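Local structure of 6-phosphogluconolactonase (Trypanosoma cruzi, 6VYE) at residues E34-H37 with N43-L46; G180-S185 with K203-T208; E228-L233 with A266-C271; I16-G19 with E23-G26. The protein probably hydrolyses 6-phosphogluconolactone to 6-phosphogluconate, the second step of the oxidative branch of the pentose phosphate pathway. All coordinates share one frame; numbering follows the deposited sequence.

Interaction 1 of 4, residues E34-H37 with N43-L46; sequences EIIH and NWPL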
# COMPACT_ATOMS: atom_id res chain seq x y z
N GLU A 34 11.50 1.94 -12.96
CA GLU A 34 11.37 1.00 -14.10
C GLU A 34 9.92 0.97 -14.58
O GLU A 34 9.72 0.96 -15.82
CB GLU A 34 11.74 -0.43 -13.69
CG GLU A 34 13.20 -0.76 -13.87
CD GLU A 34 13.67 -2.03 -13.18
OE1 GLU A 34 12.81 -2.80 -12.63
OE2 GLU A 34 14.90 -2.24 -13.16
N ILE A 35 8.94 0.90 -13.66
CA ILE A 35 7.51 0.83 -14.03
C ILE A 35 7.15 2.16 -14.71
O ILE A 35 6.43 2.15 -15.69
CB ILE A 35 6.62 0.53 -12.80
CG1 ILE A 35 6.88 -0.89 -12.26
CG2 ILE A 35 5.15 0.76 -13.11
CD1 ILE A 35 6.29 -1.11 -10.90
N ILE A 36 7.65 3.29 -14.20
CA ILE A 36 7.35 4.63 -14.79
C ILE A 36 7.86 4.63 -16.24
O ILE A 36 7.09 4.94 -17.15
CB ILE A 36 7.96 5.77 -13.96
CG1 ILE A 36 7.26 5.89 -12.60
CG2 ILE A 36 7.91 7.08 -14.76
CD1 ILE A 36 7.96 6.80 -11.63
N HIS A 37 9.11 4.26 -16.45
CA HIS A 37 9.77 4.35 -17.79
C HIS A 37 9.23 3.32 -18.79
O HIS A 37 9.44 3.53 -20.01
CB HIS A 37 11.27 4.26 -17.65
CG HIS A 37 11.82 5.46 -16.97
ND1 HIS A 37 11.29 6.71 -17.20
CD2 HIS A 37 12.85 5.62 -16.10
CE1 HIS A 37 11.96 7.61 -16.49
NE2 HIS A 37 12.90 6.95 -15.77
N ASN A 43 0.42 8.20 -20.73
CA ASN A 43 -0.34 7.50 -19.66
C ASN A 43 0.01 8.09 -18.30
O ASN A 43 -0.73 7.82 -17.31
CB ASN A 43 -0.08 5.99 -19.60
CG ASN A 43 -0.46 5.30 -20.89
OD1 ASN A 43 -1.47 5.63 -21.48
ND2 ASN A 43 0.39 4.43 -21.37
N TRP A 44 1.10 8.88 -18.25
CA TRP A 44 1.48 9.61 -17.02
C TRP A 44 0.41 10.67 -16.75
O TRP A 44 -0.20 11.21 -17.67
CB TRP A 44 2.88 10.21 -17.12
CG TRP A 44 3.99 9.25 -17.39
CD1 TRP A 44 3.91 7.91 -17.65
CD2 TRP A 44 5.38 9.60 -17.45
NE1 TRP A 44 5.17 7.42 -17.88
CE2 TRP A 44 6.09 8.42 -17.76
CE3 TRP A 44 6.09 10.80 -17.30
CZ2 TRP A 44 7.48 8.41 -17.91
CZ3 TRP A 44 7.46 10.79 -17.44
CH2 TRP A 44 8.14 9.61 -17.76
N PRO A 45 0.14 11.01 -15.47
CA PRO A 45 0.81 10.41 -14.33
C PRO A 45 0.22 9.04 -14.00
O PRO A 45 -1.00 8.88 -14.06
CB PRO A 45 0.53 11.38 -13.16
CG PRO A 45 -0.78 12.04 -13.56
CD PRO A 45 -0.79 12.09 -15.08
N LEU A 46 1.09 8.10 -13.64
CA LEU A 46 0.68 6.77 -13.16
C LEU A 46 0.23 6.90 -11.70
O LEU A 46 0.92 7.58 -10.88
CB LEU A 46 1.85 5.80 -13.30
CG LEU A 46 2.44 5.62 -14.71
CD1 LEU A 46 3.54 4.59 -14.65
CD2 LEU A 46 1.40 5.15 -15.71
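I36 and W44 make the tight part of this contact: the methyl CG2 of I36 sits over one face of the indole, 3.4 Å from CZ2 of W44 and displaced toward the rim of the ring rather than over its middle. The two side chains cross at about a right angle. CG1 of I36 stands beside the backbone N (chi1 -68°), which leaves CG2 anti to that N. Methyl and carbonyl of I36 both reach the indole, one over a face and the other at the edge: NE1 of W44 lies 3.2 Å from O of I36, near the ring plane. With an N-H...O angle of 130° the bond is weak, and the same NE1 gives a second weak bond to the carbonyl O of S39.

L46 closes the buried side less tightly. Its CD1 comes to 3.8 Å from CA of I36 and is 4.4 Å from CG2 of I35, so it rests mainly on helix backbone. Behind this side, I36 and L46 both pack on L77 of strand 77-85.

Toward solvent the fit loosens. ND1 of H37 stays 4.2 Å from CZ2 of W44, the two rings meeting obliquely, and NE2 of H37 is hydrogen-bonded to a glycerol, probably from the crystallisation liquor.

In this helix-to-strand connection of the Rossmann-like alpha/beta fold, the loop, with a cis W44-P45 peptide, and the first residue of strand 46-50 come back against the last turn of helix 24-38. The weak bonds suggest that packing on I36 contributes more to the placing of W44 than its N-H does.

Interaction 2 of 4, residues G180-S185 with K203-T208; sequences GSQAES and KVWRVT. With PO4 (phosphate ion), chain D.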
# COMPACT_ATOMS: atom_id res chain seq x y z
N GLY A 180 -10.79 -9.25 11.29
CA GLY A 180 -11.80 -8.59 12.14
C GLY A 180 -12.23 -7.24 11.58
O GLY A 180 -13.18 -6.65 12.13
N SER A 181 -11.56 -6.72 10.54
CA SER A 181 -11.93 -5.39 10.00
C SER A 181 -13.01 -5.57 8.93
O SER A 181 -13.06 -6.64 8.26
CB SER A 181 -10.75 -4.66 9.47
OG SER A 181 -10.22 -5.36 8.36
N GLN A 182 -13.76 -4.48 8.75
CA GLN A 182 -14.70 -4.22 7.62
C GLN A 182 -13.95 -4.50 6.31
O GLN A 182 -14.57 -5.03 5.39
CB GLN A 182 -15.22 -2.79 7.76
CG GLN A 182 -16.08 -2.53 9.03
CD GLN A 182 -15.36 -2.29 10.35
OE1 GLN A 182 -14.12 -2.19 10.44
NE2 GLN A 182 -16.14 -2.19 11.42
N ALA A 183 -12.66 -4.20 6.21
CA ALA A 183 -11.84 -4.45 4.99
C ALA A 183 -11.45 -5.93 4.82
O ALA A 183 -11.02 -6.30 3.69
CB ALA A 183 -10.61 -3.58 5.07
N GLU A 184 -11.47 -6.72 5.90
CA GLU A 184 -10.77 -8.03 5.93
C GLU A 184 -10.98 -8.80 4.62
O GLU A 184 -9.97 -9.29 4.09
CB GLU A 184 -11.25 -8.94 7.06
CG GLU A 184 -10.66 -10.34 6.99
CD GLU A 184 -11.14 -11.28 8.10
OE1 GLU A 184 -11.64 -10.79 9.11
OE2 GLU A 184 -10.99 -12.50 7.94
N SER A 185 -12.23 -8.91 4.12
CA SER A 185 -12.59 -9.70 2.92
C SER A 185 -13.35 -8.84 1.89
O SER A 185 -14.10 -9.43 1.07
CB SER A 185 -13.44 -10.91 3.30
OG SER A 185 -13.10 -11.39 4.59
N LYS A 203 -3.68 3.03 18.09
CA LYS A 203 -5.09 2.65 18.31
C LYS A 203 -5.99 3.75 17.78
O LYS A 203 -6.67 4.42 18.58
CB LYS A 203 -5.34 2.42 19.80
CG LYS A 203 -4.46 1.34 20.40
CD LYS A 203 -4.59 0.02 19.72
CE LYS A 203 -3.95 -1.10 20.51
NZ LYS A 203 -4.13 -2.41 19.84
N VAL A 204 -6.00 3.91 16.46
CA VAL A 204 -6.85 4.88 15.73
C VAL A 204 -7.51 4.15 14.56
O VAL A 204 -6.92 3.17 14.03
CB VAL A 204 -6.04 6.11 15.27
CG1 VAL A 204 -5.53 6.93 16.45
CG2 VAL A 204 -4.88 5.71 14.36
N TRP A 205 -8.70 4.60 14.20
CA TRP A 205 -9.43 4.16 13.00
C TRP A 205 -8.57 4.47 11.77
O TRP A 205 -7.80 5.49 11.79
CB TRP A 205 -10.79 4.84 12.96
CG TRP A 205 -11.81 4.10 13.76
CD1 TRP A 205 -12.31 4.43 14.99
CD2 TRP A 205 -12.46 2.88 13.37
NE1 TRP A 205 -13.22 3.48 15.39
CE2 TRP A 205 -13.34 2.53 14.42
CE3 TRP A 205 -12.37 2.05 12.26
CZ2 TRP A 205 -14.12 1.37 14.38
CZ3 TRP A 205 -13.15 0.91 12.22
CH2 TRP A 205 -14.00 0.58 13.27
N ARG A 206 -8.65 3.62 10.75
CA ARG A 206 -7.92 3.87 9.48
C ARG A 206 -8.88 3.71 8.32
O ARG A 206 -9.89 2.95 8.46
CB ARG A 206 -6.74 2.92 9.31
CG ARG A 206 -5.66 3.12 10.37
CD ARG A 206 -5.72 2.01 11.36
NE ARG A 206 -4.62 2.06 12.29
CZ ARG A 206 -3.46 1.47 12.15
NH1 ARG A 206 -3.17 0.83 11.03
NH2 ARG A 206 -2.55 1.57 13.11
N VAL A 207 -8.63 4.50 7.29
CA VAL A 207 -9.25 4.31 5.95
C VAL A 207 -8.21 3.49 5.19
O VAL A 207 -7.03 3.75 5.41
CB VAL A 207 -9.55 5.67 5.29
CG1 VAL A 207 -10.06 5.50 3.88
CG2 VAL A 207 -10.54 6.46 6.14
N THR A 208 -8.63 2.51 4.40
CA THR A 208 -7.72 1.56 3.74
C THR A 208 -8.33 1.17 2.40
O THR A 208 -9.58 1.06 2.30
CB THR A 208 -7.41 0.33 4.63
OG1 THR A 208 -6.46 -0.50 3.96
CG2 THR A 208 -8.62 -0.52 4.97
P PO4 D . 0.22 -0.21 11.16
O1 PO4 D . -0.79 -0.47 10.00
O2 PO4 D . 1.56 0.11 10.58
O3 PO4 D . 0.40 -1.44 12.02
O4 PO4 D . -0.31 0.93 12.02
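A183 and T208 are the nearest residues of the two backbones, their CA atoms 7.4 Å apart. A183 belongs to a type I turn from S181 to E184, closed by the bond from E184 N to S181 O; T208 lies in the strand that begins at R206. The spacing suits contact through side chains, and the buried area is small, 120 Å².

CB of A183 meets the methyl CG2 of T208 at 3.7 Å. With OG1 anti to the backbone N (chi1 -176°), the threonine directs its methyl to the turn while its OG1 accepts a hydrogen bond from N of S176. Further out, the bent chain of Q182 brings OE1 to the edge of the W205 indole, in the ring plane and 3.7 Å from CZ3; amide and ring planes are 51° apart. Within the loop, G180 N gives a straight bond (179°) to OE1 of E184, approaching from above the carboxylate plane.

R206 extends from the strand to a phosphate ion. NH2 reaches phosphate O4 at 2.6 Å and NH1 reaches O1 at 2.9 Å, with a weaker NH1 bond to O4. R85 and H173 also bind this ion, which probably comes from the crystallisation liquor but may mark where the substrate's phosphate binds.

Apolar and edge contacts thus join turn to strand, whereas the arginine, not touching the turn, presents its guanidinium edge to the anion, where its charge would favour binding.

Interaction 3 of 4, residues E228-L233 with A266-C271; sequences EKKCVL and AENLTC. Unlike the reference sequence in segment 266-271: E267 (reference Gly).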
# COMPACT_ATOMS: atom_id res chain seq x y z
N GLU A 228 11.43 -11.90 12.57
CA GLU A 228 10.15 -11.97 13.33
C GLU A 228 8.92 -12.05 12.40
O GLU A 228 7.84 -12.41 12.91
CB GLU A 228 10.06 -10.78 14.29
CG GLU A 228 9.73 -9.43 13.63
CD GLU A 228 10.89 -8.58 13.11
OE1 GLU A 228 10.64 -7.43 12.62
OE2 GLU A 228 12.02 -9.07 13.14
N LYS A 229 9.06 -11.74 11.10
CA LYS A 229 7.94 -11.79 10.12
C LYS A 229 8.05 -13.01 9.20
O LYS A 229 7.29 -13.11 8.24
CB LYS A 229 7.94 -10.51 9.31
CG LYS A 229 7.70 -9.29 10.15
CD LYS A 229 7.34 -8.11 9.33
CE LYS A 229 7.28 -6.85 10.15
NZ LYS A 229 8.64 -6.33 10.30
N LYS A 230 8.98 -13.90 9.48
CA LYS A 230 9.26 -15.07 8.61
C LYS A 230 8.06 -16.00 8.60
O LYS A 230 7.72 -16.57 7.54
CB LYS A 230 10.52 -15.79 9.09
CG LYS A 230 11.04 -16.84 8.14
CD LYS A 230 12.57 -17.00 8.24
CE LYS A 230 13.07 -18.12 9.13
NZ LYS A 230 12.05 -18.64 10.08
N CYS A 231 7.40 -16.16 9.74
CA CYS A 231 6.20 -17.02 9.87
C CYS A 231 5.04 -16.43 9.04
O CYS A 231 4.47 -17.16 8.20
CB CYS A 231 5.84 -17.20 11.33
SG CYS A 231 4.43 -18.30 11.55
N VAL A 232 4.69 -15.16 9.21
CA VAL A 232 3.59 -14.53 8.40
C VAL A 232 3.97 -14.52 6.92
O VAL A 232 3.10 -14.78 6.07
CB VAL A 232 3.16 -13.15 8.91
CG1 VAL A 232 2.45 -13.27 10.24
CG2 VAL A 232 4.31 -12.16 8.99
N LEU A 233 5.23 -14.29 6.56
CA LEU A 233 5.59 -14.30 5.11
C LEU A 233 5.37 -15.69 4.54
O LEU A 233 4.76 -15.81 3.46
CB LEU A 233 7.04 -13.86 4.92
CG LEU A 233 7.50 -13.83 3.47
CD1 LEU A 233 6.69 -12.83 2.64
CD2 LEU A 233 9.00 -13.54 3.41
N ALA A 266 13.78 -14.05 4.64
CA ALA A 266 13.82 -14.94 3.47
C ALA A 266 14.57 -16.26 3.75
O ALA A 266 14.78 -17.00 2.77
CB ALA A 266 14.47 -14.20 2.32
N GLU A 267 14.85 -16.63 5.00
CA GLU A 267 15.69 -17.81 5.35
C GLU A 267 15.05 -19.13 4.88
O GLU A 267 15.80 -20.02 4.50
CB GLU A 267 16.03 -17.87 6.85
CG GLU A 267 16.17 -16.49 7.49
CD GLU A 267 17.07 -16.29 8.69
OE1 GLU A 267 18.28 -16.63 8.59
OE2 GLU A 267 16.58 -15.75 9.73
N ASN A 268 13.72 -19.25 4.84
CA ASN A 268 13.04 -20.52 4.41
C ASN A 268 12.61 -20.49 2.93
O ASN A 268 12.11 -21.52 2.44
CB ASN A 268 11.83 -20.83 5.29
CG ASN A 268 12.20 -21.03 6.75
OD1 ASN A 268 13.16 -21.73 7.08
ND2 ASN A 268 11.41 -20.46 7.64
N LEU A 269 12.77 -19.37 2.22
CA LEU A 269 12.41 -19.28 0.78
C LEU A 269 13.48 -19.99 -0.05
O LEU A 269 14.64 -20.03 0.40
CB LEU A 269 12.30 -17.81 0.36
CG LEU A 269 10.92 -17.19 0.47
CD1 LEU A 269 10.31 -17.43 1.85
CD2 LEU A 269 10.98 -15.70 0.16
N THR A 270 13.11 -20.51 -1.23
CA THR A 270 14.05 -20.90 -2.31
C THR A 270 14.15 -19.71 -3.29
O THR A 270 14.40 -19.97 -4.48
CB THR A 270 13.67 -22.26 -2.91
OG1 THR A 270 12.27 -22.28 -3.23
CG2 THR A 270 13.98 -23.41 -1.96
N CYS A 271 13.97 -18.48 -2.77
CA CYS A 271 14.20 -17.13 -3.38
C CYS A 271 13.94 -17.13 -4.89
O CYS A 271 14.80 -16.88 -5.76
CB CYS A 271 15.61 -16.64 -3.08
SG CYS A 271 16.28 -17.33 -1.54
OXT CYS A 271 12.80 -17.38 -5.27
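K230 crosses both E267 and N268 at about a right angle, its aliphatic chain meeting the two side chains at the edge of the C-terminal turn. CG of K230 stands anti to the backbone N (chi1 -170°), which carries the chain out from the helix start toward the turn; the bend at chi3 takes CE across the methylenes of E267, and that at chi4 turns NZ. CD of K230 lies 3.7 Å from CG of E267, and CE of K230 is likewise 3.7 Å from CB of E267, so methylene meets methylene. The charged ends stay apart, with NZ of K230 5.4 Å from OE2 of E267. E267, which differs from the glycine of the reference sequence, forms a weak, long ion pair with K227.

On the inner side L233 and L269 approach end to end, CD2 to CD2, at 4.4 Å. Both also pack on L261 of strand 256-262, which places the contact where helix 230-237 meets the chain terminus beside that strand. The terminal segment is turned here by a type I turn from A266 to L269.

Chemically, the outer part depends on the lysine chain packing against glutamate methylenes and N268, the separated opposite charges probably attracting only weakly, while a loose leucine contact lies on the inner side.

Interaction 4 of 4, residues I16-G19 with E23-G26; sequences IVCG and ELSG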
# COMPACT_ATOMS: atom_id res chain seq x y z
N ILE A 16 12.87 -10.48 -4.68
CA ILE A 16 14.22 -9.87 -4.58
C ILE A 16 14.64 -9.86 -3.10
O ILE A 16 13.96 -9.23 -2.25
CB ILE A 16 14.26 -8.47 -5.22
CG1 ILE A 16 13.67 -8.47 -6.62
CG2 ILE A 16 15.69 -7.95 -5.21
CD1 ILE A 16 13.42 -7.07 -7.17
N VAL A 17 15.71 -10.57 -2.79
CA VAL A 17 16.30 -10.66 -1.43
C VAL A 17 17.51 -9.73 -1.39
O VAL A 17 18.42 -9.96 -2.14
CB VAL A 17 16.67 -12.13 -1.12
CG1 VAL A 17 17.26 -12.28 0.26
CG2 VAL A 17 15.48 -13.04 -1.30
N CYS A 18 17.50 -8.73 -0.52
CA CYS A 18 18.62 -7.78 -0.32
C CYS A 18 19.47 -8.19 0.89
O CYS A 18 18.87 -8.58 1.95
CB CYS A 18 18.09 -6.36 -0.14
SG CYS A 18 16.75 -5.99 -1.31
N GLY A 19 20.80 -8.05 0.78
CA GLY A 19 21.77 -8.45 1.83
C GLY A 19 21.58 -7.68 3.12
O GLY A 19 21.57 -8.30 4.23
N GLU A 23 19.10 -1.78 2.00
CA GLU A 23 19.16 -1.88 0.51
C GLU A 23 17.73 -1.99 -0.06
O GLU A 23 17.58 -1.85 -1.28
CB GLU A 23 20.03 -3.10 0.18
CG GLU A 23 20.51 -3.23 -1.26
CD GLU A 23 21.07 -4.61 -1.59
OE1 GLU A 23 20.93 -5.07 -2.77
OE2 GLU A 23 21.63 -5.27 -0.67
N LEU A 24 16.70 -2.23 0.77
CA LEU A 24 15.31 -2.45 0.29
C LEU A 24 14.78 -1.17 -0.38
O LEU A 24 14.22 -1.32 -1.49
CB LEU A 24 14.38 -2.91 1.42
CG LEU A 24 14.33 -4.43 1.62
CD1 LEU A 24 15.50 -4.90 2.44
CD2 LEU A 24 13.03 -4.87 2.26
N SER A 25 14.96 0.02 0.23
CA SER A 25 14.43 1.29 -0.35
C SER A 25 15.02 1.49 -1.74
O SER A 25 14.26 1.90 -2.63
CB SER A 25 14.61 2.52 0.52
OG SER A 25 15.87 2.54 1.17
N GLY A 26 16.31 1.18 -1.92
CA GLY A 26 17.04 1.29 -3.19
C GLY A 26 16.42 0.41 -4.26
O GLY A 26 16.23 0.89 -5.39
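E23 reaches C18 and G19 across the short connection between strand and helix. CB of E23 lies 3.8 Å from CB of C18. CG is anti to the backbone N (chi1 -166°) and the chain continues extended, running past CB of C18 to the backbone of G19. CG of E23 is 4.1 Å from CB of C18; CD draws in to 3.7 Å from that same atom. At the tip, OE2 of E23 accepts from N of G19 at 3.2 Å, a weak bond with an N-H...O angle of 131°, and touches CB of C18; OE1 of E23 lies 4.1 Å from this CB.

The other side of the cysteine belongs to L24. CD1 of L24 approaches CB of C18 to 3.9 Å, and SG of C18 rests 4.1 Å from both CD1 and CG of L24. C18 is thus held between an exposed carboxylate chain and a buried leucine.

C18 and L24 both pack on I260 of strand 256-262, and C18 also touches V27 of the helix. Strand 14-18, at one outer edge of the mixed sheet, leads through a short loop into helix 24-38, whose first turn packs over strands 14-18 and 256-262, a strand-loop-helix unit of the Rossmann-like fold.

Interactions 1 and 4 hold the two ends of helix 24-38, their centres 22 Å apart: the 16-19/23-26 contact fixes its start to an edge strand, while the 34-37/43-46 contact, the most buried of the four, packs its last turn under an indole. Interaction 3 is a surface contact, dominated by side-chain methylenes, yet it touches interaction 4 directly, A266 CB lying 3.9 Å from V17 CG2. Interaction 2 stands apart, across the chain's centre from 1 and 4, and is partly buried; its R206 binds a phosphate ion. Weak bonds to backbone atoms supplement packing in interactions 1 and 4, whereas charge-assisted bonds, one of them weak, hold the phosphate.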